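Local coordinates for niemann-Pick type C2 protein (Camponotus japonicus, PDB 3WEB), which binds oleic acid in the cavity of an immunoglobulin-like beta-sandwich and probably carries such lipids in the chemical communication of worker ants, at residues S107-W112 with C124-A129; A53-V58 with F66-P71; M40-S45 with C83-D88. All blocks are in the same frame, centred on the assembly; numbering follows the deposited sequence.

Contact 1 (S107-W112 with C124-A129). With OLA (oleic acid), chain B.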
loop_
_atom_site.group_PDB
_atom_site.type_symbol
_atom_site.label_atom_id
_atom_site.label_comp_id
_atom_site.label_asym_id
_atom_site.label_seq_id
_atom_site.Cartn_x
_atom_site.Cartn_y
_atom_site.Cartn_z
ATOM N N SER A 107 5.792 -16.883 0.028
ATOM C CA SER A 107 4.525 -16.397 -0.507
ATOM C C SER A 107 3.642 -15.994 0.665
ATOM O O SER A 107 3.543 -16.730 1.652
ATOM C CB SER A 107 3.818 -17.498 -1.300
ATOM O OG SER A 107 4.623 -17.974 -2.363
ATOM N N LEU A 108 3.011 -14.827 0.556
ATOM C CA LEU A 108 2.101 -14.334 1.585
ATOM C C LEU A 108 1.112 -13.326 1.011
ATOM O O LEU A 108 1.387 -12.680 -0.008
ATOM C CB LEU A 108 2.882 -13.700 2.744
ATOM C CG LEU A 108 3.441 -12.274 2.626
ATOM C CD1 LEU A 108 4.020 -11.839 3.966
ATOM C CD2 LEU A 108 4.478 -12.126 1.522
ATOM N N GLU A 109 -0.038 -13.200 1.662
ATOM C CA GLU A 109 -0.960 -12.120 1.345
ATOM C C GLU A 109 -0.502 -10.874 2.071
ATOM O O GLU A 109 -0.109 -10.922 3.242
ATOM C CB GLU A 109 -2.388 -12.444 1.772
ATOM C CG GLU A 109 -3.135 -13.397 0.857
ATOM C CD GLU A 109 -4.585 -13.555 1.271
ATOM O OE1 GLU A 109 -4.836 -13.990 2.417
ATOM O OE2 GLU A 109 -5.480 -13.233 0.460
ATOM N N ILE A 110 -0.556 -9.758 1.363
ATOM C CA ILE A 110 -0.171 -8.475 1.919
ATOM C C ILE A 110 -1.429 -7.625 2.029
ATOM O O ILE A 110 -2.266 -7.632 1.122
ATOM C CB ILE A 110 0.908 -7.798 1.044
ATOM C CG1 ILE A 110 2.238 -8.538 1.212
ATOM C CG2 ILE A 110 1.065 -6.322 1.403
ATOM C CD1 ILE A 110 3.268 -8.211 0.156
ATOM N N MET A 111 -1.575 -6.934 3.158
ATOM C CA MET A 111 -2.648 -5.968 3.340
ATOM C C MET A 111 -2.034 -4.619 3.637
ATOM O O MET A 111 -1.165 -4.503 4.492
ATOM C CB MET A 111 -3.587 -6.374 4.472
ATOM C CG MET A 111 -4.410 -7.625 4.190
ATOM S SD MET A 111 -5.361 -8.139 5.636
ATOM C CE MET A 111 -6.195 -6.604 6.050
ATOM N N TRP A 112 -2.493 -3.602 2.922
ATOM C CA TRP A 112 -1.872 -2.292 2.984
ATOM C C TRP A 112 -2.962 -1.242 3.071
ATOM O O TRP A 112 -3.851 -1.190 2.213
ATOM C CB TRP A 112 -1.000 -2.102 1.740
ATOM C CG TRP A 112 -0.365 -0.758 1.567
ATOM C CD1 TRP A 112 0.269 -0.009 2.523
ATOM C CD2 TRP A 112 -0.246 -0.028 0.340
ATOM N NE1 TRP A 112 0.745 1.155 1.972
ATOM C CE2 TRP A 112 0.445 1.171 0.633
ATOM C CE3 TRP A 112 -0.672 -0.264 -0.977
ATOM C CZ2 TRP A 112 0.725 2.138 -0.344
ATOM C CZ3 TRP A 112 -0.387 0.699 -1.955
ATOM C CH2 TRP A 112 0.302 1.888 -1.627
ATOM N N CYS A 124 -7.851 0.204 1.739
ATOM C CA CYS A 124 -7.348 -1.088 2.200
ATOM C C CYS A 124 -7.177 -1.965 0.975
ATOM O O CYS A 124 -8.162 -2.300 0.310
ATOM C CB CYS A 124 -8.329 -1.738 3.173
ATOM S SG CYS A 124 -7.662 -3.159 4.071
ATOM N N VAL A 125 -5.926 -2.325 0.698
ATOM C CA VAL A 125 -5.552 -3.119 -0.476
ATOM C C VAL A 125 -5.036 -4.462 0.010
ATOM O O VAL A 125 -4.236 -4.514 0.940
ATOM C CB VAL A 125 -4.430 -2.424 -1.279
ATOM C CG1 VAL A 125 -4.032 -3.257 -2.492
ATOM C CG2 VAL A 125 -4.855 -1.013 -1.698
ATOM N N LYS A 126 -5.505 -5.543 -0.613
ATOM C CA LYS A 126 -5.062 -6.887 -0.267
ATOM C C LYS A 126 -4.655 -7.630 -1.536
ATOM O O LYS A 126 -5.402 -7.661 -2.514
ATOM C CB LYS A 126 -6.180 -7.638 0.451
ATOM C CG LYS A 126 -5.825 -9.039 0.903
ATOM C CD LYS A 126 -7.078 -9.717 1.425
ATOM C CE LYS A 126 -6.763 -10.874 2.352
ATOM N NZ LYS A 126 -8.034 -11.582 2.675
ATOM N N PHE A 127 -3.463 -8.209 -1.531
ATOM C CA PHE A 127 -3.009 -8.957 -2.706
ATOM C C PHE A 127 -2.027 -10.063 -2.330
ATOM O O PHE A 127 -1.356 -9.971 -1.288
ATOM C CB PHE A 127 -2.404 -8.008 -3.752
ATOM C CG PHE A 127 -1.152 -7.318 -3.300
ATOM C CD1 PHE A 127 -1.215 -6.171 -2.515
ATOM C CD2 PHE A 127 0.091 -7.803 -3.683
ATOM C CE1 PHE A 127 -0.051 -5.532 -2.114
ATOM C CE2 PHE A 127 1.255 -7.177 -3.284
ATOM C CZ PHE A 127 1.182 -6.038 -2.494
ATOM N N PRO A 128 -1.955 -11.126 -3.154
ATOM C CA PRO A 128 -0.961 -12.168 -2.901
ATOM C C PRO A 128 0.405 -11.792 -3.483
ATOM O O PRO A 128 0.492 -11.303 -4.622
ATOM C CB PRO A 128 -1.537 -13.380 -3.628
ATOM C CG PRO A 128 -2.311 -12.794 -4.772
ATOM C CD PRO A 128 -2.790 -11.435 -4.333
ATOM N N ALA A 129 1.465 -12.014 -2.709
ATOM C CA ALA A 129 2.819 -11.749 -3.208
ATOM C C ALA A 129 3.751 -12.944 -3.052
ATOM O O ALA A 129 3.535 -13.817 -2.210
ATOM C CB ALA A 129 3.415 -10.528 -2.524
HETATM C C1 OLA B . 8.126 2.320 3.881
HETATM O O1 OLA B . 7.401 3.224 4.360
HETATM O O2 OLA B . 8.886 1.615 4.583
HETATM C C2 OLA B . 8.089 2.074 2.388
HETATM C C3 OLA B . 7.537 0.683 2.084
HETATM C C4 OLA B . 6.455 0.738 1.013
HETATM C C5 OLA B . 5.091 0.355 1.572
HETATM C C6 OLA B . 4.154 -0.147 0.481
HETATM C C7 OLA B . 3.868 -1.630 0.685
HETATM C C8 OLA B . 2.856 -2.189 -0.314
HETATM C C9 OLA B . 3.520 -2.510 -1.638
HETATM C C10 OLA B . 4.138 -3.664 -1.911
HETATM C C11 OLA B . 4.250 -4.804 -0.923
HETATM C C12 OLA B . 5.589 -5.505 -1.102
HETATM C C13 OLA B . 6.226 -5.821 0.245
HETATM C C14 OLA B . 7.682 -6.232 0.061
HETATM C C15 OLA B . 8.163 -7.097 1.219
HETATM C C16 OLA B . 9.154 -6.336 2.092
HETATM C C17 OLA B . 10.569 -6.873 1.909
HETATM C C18 OLA B . 11.369 -6.763 3.189
#
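L108, I110 and W112 pair with A129, F127 and V125 as the hydrogen-bonded pairs of an antiparallel hairpin, whose short strand axes come within 4.5 Å and make 159° between their N-to-C directions. Each pair exchanges two backbone bonds, I110 N to F127 O being 2.8 Å and almost straight. The side facing the oleic acid is hydrophobic, built of aliphatic and aromatic side chains. I110 lays CB over one face of the F127 ring, a CH-pi contact 4.2 Å from the centroid, while its CD1 reaches A129 CB at 3.5 Å, a closeness that suits a small residue. F127 turns the ring edge at CZ to C11 of the oleic acid, and W112 offers a ring face to C8. On the other side, K126 has CG anti to the backbone N (chi1 -178°) and stays extended, which carries its methylenes past M111, CG to CG 3.8 Å, and NZ to a long salt bridge with E109 OE2, 3.8 Å. With an alanine at K126 the E109 carboxylate is likely to lose this charge partner and M111 its methylene packing. Strand 51-59 borders the hairpin beyond E109 and M111, C124 is disulfide-bonded to C6, and strands 11-18 and 34-44 pack against V125.

Contact 2 (A53-V58 with F66-P71). With OLA (oleic acid), chain B.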
loop_
_atom_site.group_PDB
_atom_site.type_symbol
_atom_site.label_atom_id
_atom_site.label_comp_id
_atom_site.label_asym_id
_atom_site.label_seq_id
_atom_site.Cartn_x
_atom_site.Cartn_y
_atom_site.Cartn_z
ATOM N N ALA A 53 0.003 5.327 7.100
ATOM C CA ALA A 53 -0.063 4.032 6.430
ATOM C C ALA A 53 0.220 2.876 7.390
ATOM O O ALA A 53 0.948 3.026 8.374
ATOM C CB ALA A 53 0.889 3.981 5.249
ATOM N N LYS A 54 -0.374 1.727 7.076
ATOM C CA LYS A 54 -0.241 0.503 7.859
ATOM C C LYS A 54 -0.065 -0.665 6.900
ATOM O O LYS A 54 -0.728 -0.732 5.862
ATOM C CB LYS A 54 -1.504 0.259 8.693
ATOM C CG LYS A 54 -1.896 1.394 9.627
ATOM C CD LYS A 54 -0.940 1.482 10.797
ATOM C CE LYS A 54 -1.440 2.470 11.830
ATOM N NZ LYS A 54 -0.474 2.525 12.963
ATOM N N ALA A 55 0.816 -1.593 7.253
ATOM C CA ALA A 55 1.005 -2.795 6.451
ATOM C C ALA A 55 0.881 -4.055 7.304
ATOM O O ALA A 55 1.206 -4.048 8.496
ATOM C CB ALA A 55 2.348 -2.760 5.737
ATOM N N PHE A 56 0.397 -5.125 6.677
ATOM C CA PHE A 56 0.232 -6.419 7.326
ATOM C C PHE A 56 0.620 -7.538 6.366
ATOM O O PHE A 56 0.387 -7.442 5.161
ATOM C CB PHE A 56 -1.216 -6.622 7.784
ATOM C CG PHE A 56 -1.742 -5.518 8.660
ATOM C CD1 PHE A 56 -2.309 -4.373 8.103
ATOM C CD2 PHE A 56 -1.682 -5.626 10.047
ATOM C CE1 PHE A 56 -2.794 -3.352 8.914
ATOM C CE2 PHE A 56 -2.162 -4.608 10.860
ATOM C CZ PHE A 56 -2.720 -3.472 10.297
ATOM N N GLY A 57 1.220 -8.595 6.910
ATOM C CA GLY A 57 1.437 -9.837 6.169
ATOM C C GLY A 57 0.536 -10.889 6.785
ATOM O O GLY A 57 0.486 -11.020 8.006
ATOM N N VAL A 58 -0.191 -11.632 5.956
ATOM C CA VAL A 58 -1.154 -12.605 6.484
ATOM C C VAL A 58 -0.489 -13.949 6.781
ATOM O O VAL A 58 0.121 -14.564 5.902
ATOM C CB VAL A 58 -2.384 -12.785 5.559
ATOM C CG1 VAL A 58 -3.324 -13.852 6.103
ATOM C CG2 VAL A 58 -3.130 -11.466 5.400
ATOM N N PHE A 66 3.323 -5.220 10.240
ATOM C CA PHE A 66 4.729 -4.992 9.904
ATOM C C PHE A 66 5.043 -3.496 9.891
ATOM O O PHE A 66 4.253 -2.708 9.365
ATOM C CB PHE A 66 5.072 -5.597 8.537
ATOM C CG PHE A 66 5.267 -7.090 8.556
ATOM C CD1 PHE A 66 6.520 -7.640 8.811
ATOM C CD2 PHE A 66 4.202 -7.951 8.307
ATOM C CE1 PHE A 66 6.705 -9.018 8.827
ATOM C CE2 PHE A 66 4.379 -9.330 8.321
ATOM C CZ PHE A 66 5.633 -9.864 8.580
ATOM N N PRO A 67 6.200 -3.100 10.459
ATOM C CA PRO A 67 6.572 -1.683 10.555
ATOM C C PRO A 67 6.945 -1.066 9.206
ATOM O O PRO A 67 7.661 -1.683 8.419
ATOM C CB PRO A 67 7.801 -1.709 11.471
ATOM C CG PRO A 67 8.405 -3.051 11.235
ATOM C CD PRO A 67 7.237 -3.975 11.040
ATOM N N LEU A 68 6.449 0.141 8.948
ATOM C CA LEU A 68 6.855 0.898 7.770
ATOM C C LEU A 68 7.851 1.980 8.174
ATOM O O LEU A 68 7.806 2.486 9.297
ATOM C CB LEU A 68 5.639 1.510 7.066
ATOM C CG LEU A 68 4.590 0.538 6.504
ATOM C CD1 LEU A 68 3.299 1.266 6.165
ATOM C CD2 LEU A 68 5.115 -0.214 5.290
ATOM N N LYS A 69 8.749 2.321 7.255
ATOM C CA LYS A 69 9.771 3.338 7.509
ATOM C C LYS A 69 9.213 4.756 7.430
ATOM O O LYS A 69 9.643 5.640 8.173
ATOM C CB LYS A 69 10.945 3.186 6.539
ATOM C CG LYS A 69 11.822 1.969 6.799
ATOM C CD LYS A 69 12.920 1.859 5.748
ATOM C CE LYS A 69 13.593 0.493 5.755
ATOM N NZ LYS A 69 14.397 0.249 6.987
ATOM N N LYS A 70 8.264 4.976 6.523
ATOM C CA LYS A 70 7.681 6.307 6.333
ATOM C C LYS A 70 6.146 6.273 6.303
ATOM O O LYS A 70 5.549 6.575 5.266
ATOM C CB LYS A 70 8.219 6.946 5.044
ATOM C CG LYS A 70 9.740 7.028 4.962
ATOM C CD LYS A 70 10.230 7.449 3.586
ATOM C CE LYS A 70 10.079 6.336 2.558
ATOM N NZ LYS A 70 10.678 6.692 1.242
ATOM N N PRO A 71 5.502 5.922 7.441
ATOM C CA PRO A 71 4.039 5.759 7.460
ATOM C C PRO A 71 3.251 7.059 7.338
ATOM O O PRO A 71 2.095 7.031 6.927
ATOM C CB PRO A 71 3.767 5.110 8.824
ATOM C CG PRO A 71 4.920 5.508 9.675
ATOM C CD PRO A 71 6.105 5.642 8.761
HETATM C C1 OLA B . 8.126 2.320 3.881
HETATM O O1 OLA B . 7.401 3.224 4.360
HETATM O O2 OLA B . 8.886 1.615 4.583
HETATM C C2 OLA B . 8.089 2.074 2.388
HETATM C C3 OLA B . 7.537 0.683 2.084
HETATM C C4 OLA B . 6.455 0.738 1.013
HETATM C C5 OLA B . 5.091 0.355 1.572
HETATM C C6 OLA B . 4.154 -0.147 0.481
HETATM C C7 OLA B . 3.868 -1.630 0.685
HETATM C C8 OLA B . 2.856 -2.189 -0.314
HETATM C C9 OLA B . 3.520 -2.510 -1.638
HETATM C C10 OLA B . 4.138 -3.664 -1.911
HETATM C C11 OLA B . 4.250 -4.804 -0.923
HETATM C C12 OLA B . 5.589 -5.505 -1.102
HETATM C C13 OLA B . 6.226 -5.821 0.245
HETATM C C14 OLA B . 7.682 -6.232 0.061
HETATM C C15 OLA B . 8.163 -7.097 1.219
HETATM C C16 OLA B . 9.154 -6.336 2.092
HETATM C C17 OLA B . 10.569 -6.873 1.909
HETATM C C18 OLA B . 11.369 -6.763 3.189
HETATM O O HOH W 1 2.418 -0.924 9.598
#
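L68 forks between two alanines: CD1 meets A53 CB at 3.7 Å and CD2 meets A55 CB at 3.8 Å. Methyl side chains suit these strand positions because they let the leucine lie close to the backbone, and CD2 also touches C5 of the oleic acid. F66 lies further along, with CG beside its own backbone N (chi1 -78°), which swings the ring edge over G57; CD2 comes to 3.4 Å from G57 N. A CB on G57 would run into CE2 of the ring, so the lack of a side chain suits this place. Two backbone bonds fix the ends of this packing. A53 N gives its hydrogen to P71 O at 2.7 Å, and F66 N gives its own to A55 O, approaching from above the carbonyl plane. Between them one water accepts from A55 N and donates to F66 O, bridging strand and loop. The segment 66-71 follows strand 62-66 and runs beside strand 51-59, along the lipid site of the ML-domain beta-sandwich. There the backbone amides of K69 and K70 grip one carboxylate oxygen each, K69 N to O2 at 2.8 Å and K70 N to O1 at 2.9 Å. Further out, strand 51-59 is bonded to strand 107-116, with K54 pairing to E113.

Contact 3 (M40-S45 with C83-D88)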
loop_
_atom_site.group_PDB
_atom_site.type_symbol
_atom_site.label_atom_id
_atom_site.label_comp_id
_atom_site.label_asym_id
_atom_site.label_seq_id
_atom_site.Cartn_x
_atom_site.Cartn_y
_atom_site.Cartn_z
ATOM N N MET A 40 -0.159 4.055 -6.067
ATOM C CA MET A 40 -1.594 3.870 -5.821
ATOM C C MET A 40 -2.361 5.131 -6.179
ATOM O O MET A 40 -2.026 6.205 -5.687
ATOM C CB MET A 40 -1.869 3.512 -4.354
ATOM C CG MET A 40 -3.348 3.603 -3.982
ATOM S SD MET A 40 -3.789 2.908 -2.371
ATOM C CE MET A 40 -3.037 4.107 -1.282
ATOM N N LYS A 41 -3.373 4.987 -7.037
ATOM C CA LYS A 41 -4.327 6.068 -7.308
ATOM C C LYS A 41 -5.533 5.885 -6.409
ATOM O O LYS A 41 -6.170 4.826 -6.419
ATOM C CB LYS A 41 -4.771 6.066 -8.768
ATOM C CG LYS A 41 -3.627 6.210 -9.758
ATOM C CD LYS A 41 -4.147 6.075 -11.177
ATOM C CE LYS A 41 -3.002 5.931 -12.163
ATOM N NZ LYS A 41 -3.527 5.848 -13.554
ATOM N N PHE A 42 -5.821 6.909 -5.614
ATOM C CA PHE A 42 -6.894 6.812 -4.634
ATOM C C PHE A 42 -7.643 8.127 -4.444
ATOM O O PHE A 42 -7.143 9.203 -4.782
ATOM C CB PHE A 42 -6.368 6.253 -3.300
ATOM C CG PHE A 42 -5.512 7.213 -2.514
ATOM C CD1 PHE A 42 -4.196 7.487 -2.901
ATOM C CD2 PHE A 42 -6.014 7.825 -1.368
ATOM C CE1 PHE A 42 -3.401 8.361 -2.170
ATOM C CE2 PHE A 42 -5.221 8.695 -0.627
ATOM C CZ PHE A 42 -3.920 8.972 -1.033
ATOM N N THR A 43 -8.840 8.009 -3.887
ATOM C CA THR A 43 -9.731 9.138 -3.683
ATOM C C THR A 43 -10.376 9.072 -2.294
ATOM O O THR A 43 -11.152 8.150 -2.023
ATOM C CB THR A 43 -10.870 9.149 -4.729
ATOM O OG1 THR A 43 -10.329 9.039 -6.053
ATOM C CG2 THR A 43 -11.677 10.431 -4.626
ATOM N N PRO A 44 -10.078 10.057 -1.424
ATOM C CA PRO A 44 -10.785 10.144 -0.138
ATOM C C PRO A 44 -12.210 10.660 -0.364
ATOM O O PRO A 44 -12.440 11.459 -1.287
ATOM C CB PRO A 44 -9.960 11.171 0.651
ATOM C CG PRO A 44 -9.357 12.059 -0.402
ATOM C CD PRO A 44 -9.163 11.199 -1.636
ATOM N N SER A 45 -13.162 10.205 0.448
ATOM C CA SER A 45 -14.551 10.649 0.311
ATOM C C SER A 45 -14.863 11.795 1.273
ATOM O O SER A 45 -15.984 12.324 1.286
ATOM C CB SER A 45 -15.521 9.487 0.528
ATOM O OG SER A 45 -15.316 8.887 1.793
ATOM N N CYS A 83 -0.823 16.836 2.106
ATOM C CA CYS A 83 -2.012 17.094 2.910
ATOM C C CYS A 83 -2.268 18.607 3.029
ATOM O O CYS A 83 -1.337 19.398 2.904
ATOM C CB CYS A 83 -1.823 16.487 4.303
ATOM S SG CYS A 83 -2.254 14.733 4.428
ATOM N N PRO A 84 -3.529 19.016 3.266
ATOM C CA PRO A 84 -4.717 18.168 3.413
ATOM C C PRO A 84 -5.218 17.608 2.080
ATOM O O PRO A 84 -5.053 18.239 1.031
ATOM C CB PRO A 84 -5.747 19.118 4.029
ATOM C CG PRO A 84 -5.356 20.467 3.535
ATOM C CD PRO A 84 -3.854 20.449 3.438
ATOM N N LEU A 85 -5.820 16.424 2.130
ATOM C CA LEU A 85 -6.425 15.822 0.947
ATOM C C LEU A 85 -7.820 16.375 0.776
ATOM O O LEU A 85 -8.592 16.461 1.740
ATOM C CB LEU A 85 -6.496 14.298 1.074
ATOM C CG LEU A 85 -5.283 13.521 1.598
ATOM C CD1 LEU A 85 -5.566 12.022 1.528
ATOM C CD2 LEU A 85 -4.004 13.868 0.847
ATOM N N LYS A 86 -8.130 16.774 -0.448
ATOM C CA LYS A 86 -9.457 17.278 -0.761
ATOM C C LYS A 86 -10.425 16.144 -1.075
ATOM O O LYS A 86 -10.122 15.232 -1.851
ATOM C CB LYS A 86 -9.400 18.245 -1.942
ATOM C CG LYS A 86 -8.569 19.496 -1.709
ATOM C CD LYS A 86 -8.667 20.363 -2.947
ATOM C CE LYS A 86 -8.099 21.750 -2.713
ATOM N NZ LYS A 86 -7.950 22.412 -4.031
ATOM N N LYS A 87 -11.608 16.231 -0.476
ATOM C CA LYS A 87 -12.720 15.336 -0.756
ATOM C C LYS A 87 -12.918 15.145 -2.268
ATOM O O LYS A 87 -12.889 16.120 -3.027
ATOM C CB LYS A 87 -13.979 15.940 -0.116
ATOM C CG LYS A 87 -15.283 15.229 -0.405
ATOM C CD LYS A 87 -16.446 16.090 0.055
ATOM C CE LYS A 87 -17.765 15.456 -0.327
ATOM N NZ LYS A 87 -18.064 14.300 0.558
ATOM N N ASP A 88 -13.076 13.887 -2.690
ATOM C CA ASP A 88 -13.485 13.523 -4.058
ATOM C C ASP A 88 -12.461 13.770 -5.160
ATOM O O ASP A 88 -12.781 13.658 -6.347
ATOM C CB ASP A 88 -14.818 14.196 -4.433
ATOM C CG ASP A 88 -15.971 13.710 -3.587
ATOM O OD1 ASP A 88 -15.892 12.586 -3.066
ATOM O OD2 ASP A 88 -16.965 14.450 -3.447
#
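P44 and L85 meet where a strand of the immunoglobulin-like beta-sandwich, 34-44, runs out against the long loop that leads to strand 91-99. The apolar contacts come from L85, whose side chain crosses those of F42 and P44 at about a right angle. Its CB lies 3.9 Å from P44 CG, and CD1 reaches F42 CE2 at 4.0 Å; the leucine thus touches the proline with its CB and the ring with one branch. F42 itself is buried, its ring edge-to-face with F114, and L85 continues the apolar packing onto V48 and I91. T43 adds a methyl contact: OG1 lies beside its backbone N (chi1 -51°), which puts CG2 anti to that N and 3.5 Å from D88 C. Polar contacts gather at the end of the strand. D88 N donates to P44 O at 2.9 Å, and D88 takes a positive phi of 70° just after K87, turning the loop there. D47 OD1 accepts a hydrogen bond from the backbone N of K87, holding the same turn. The long, flexible chain of K87 suits an exposed place beside the backbone of S45: CG passes 3.4 Å from S45 O, and the bend at chi4, 75°, brings NZ back to that same S45 O at 3.0 Å.

In the fold
Contact 2 is nested in the chain loop that contact 3 closes, and contact 1 follows both. Contacts 1 and 2 have centres 11 Å apart and share a sheet, in which strands 51-59 and 107-116 are neighbours; M111 O and F56 N make a probable hydrogen bond, and both contacts touch the oleic acid, one along its chain and one chiefly at its carboxylate. Contact 3 lies 22 Å from contact 1 and 20 Å from contact 2, centre to centre, at the end of strand 34-44 of the three-stranded sheet. W112 packs on M40, joining the two sheets. Contacts 1 and 2 thus line the lipid site; contact 3, its F42 about 12 Å from the ligand, is packing.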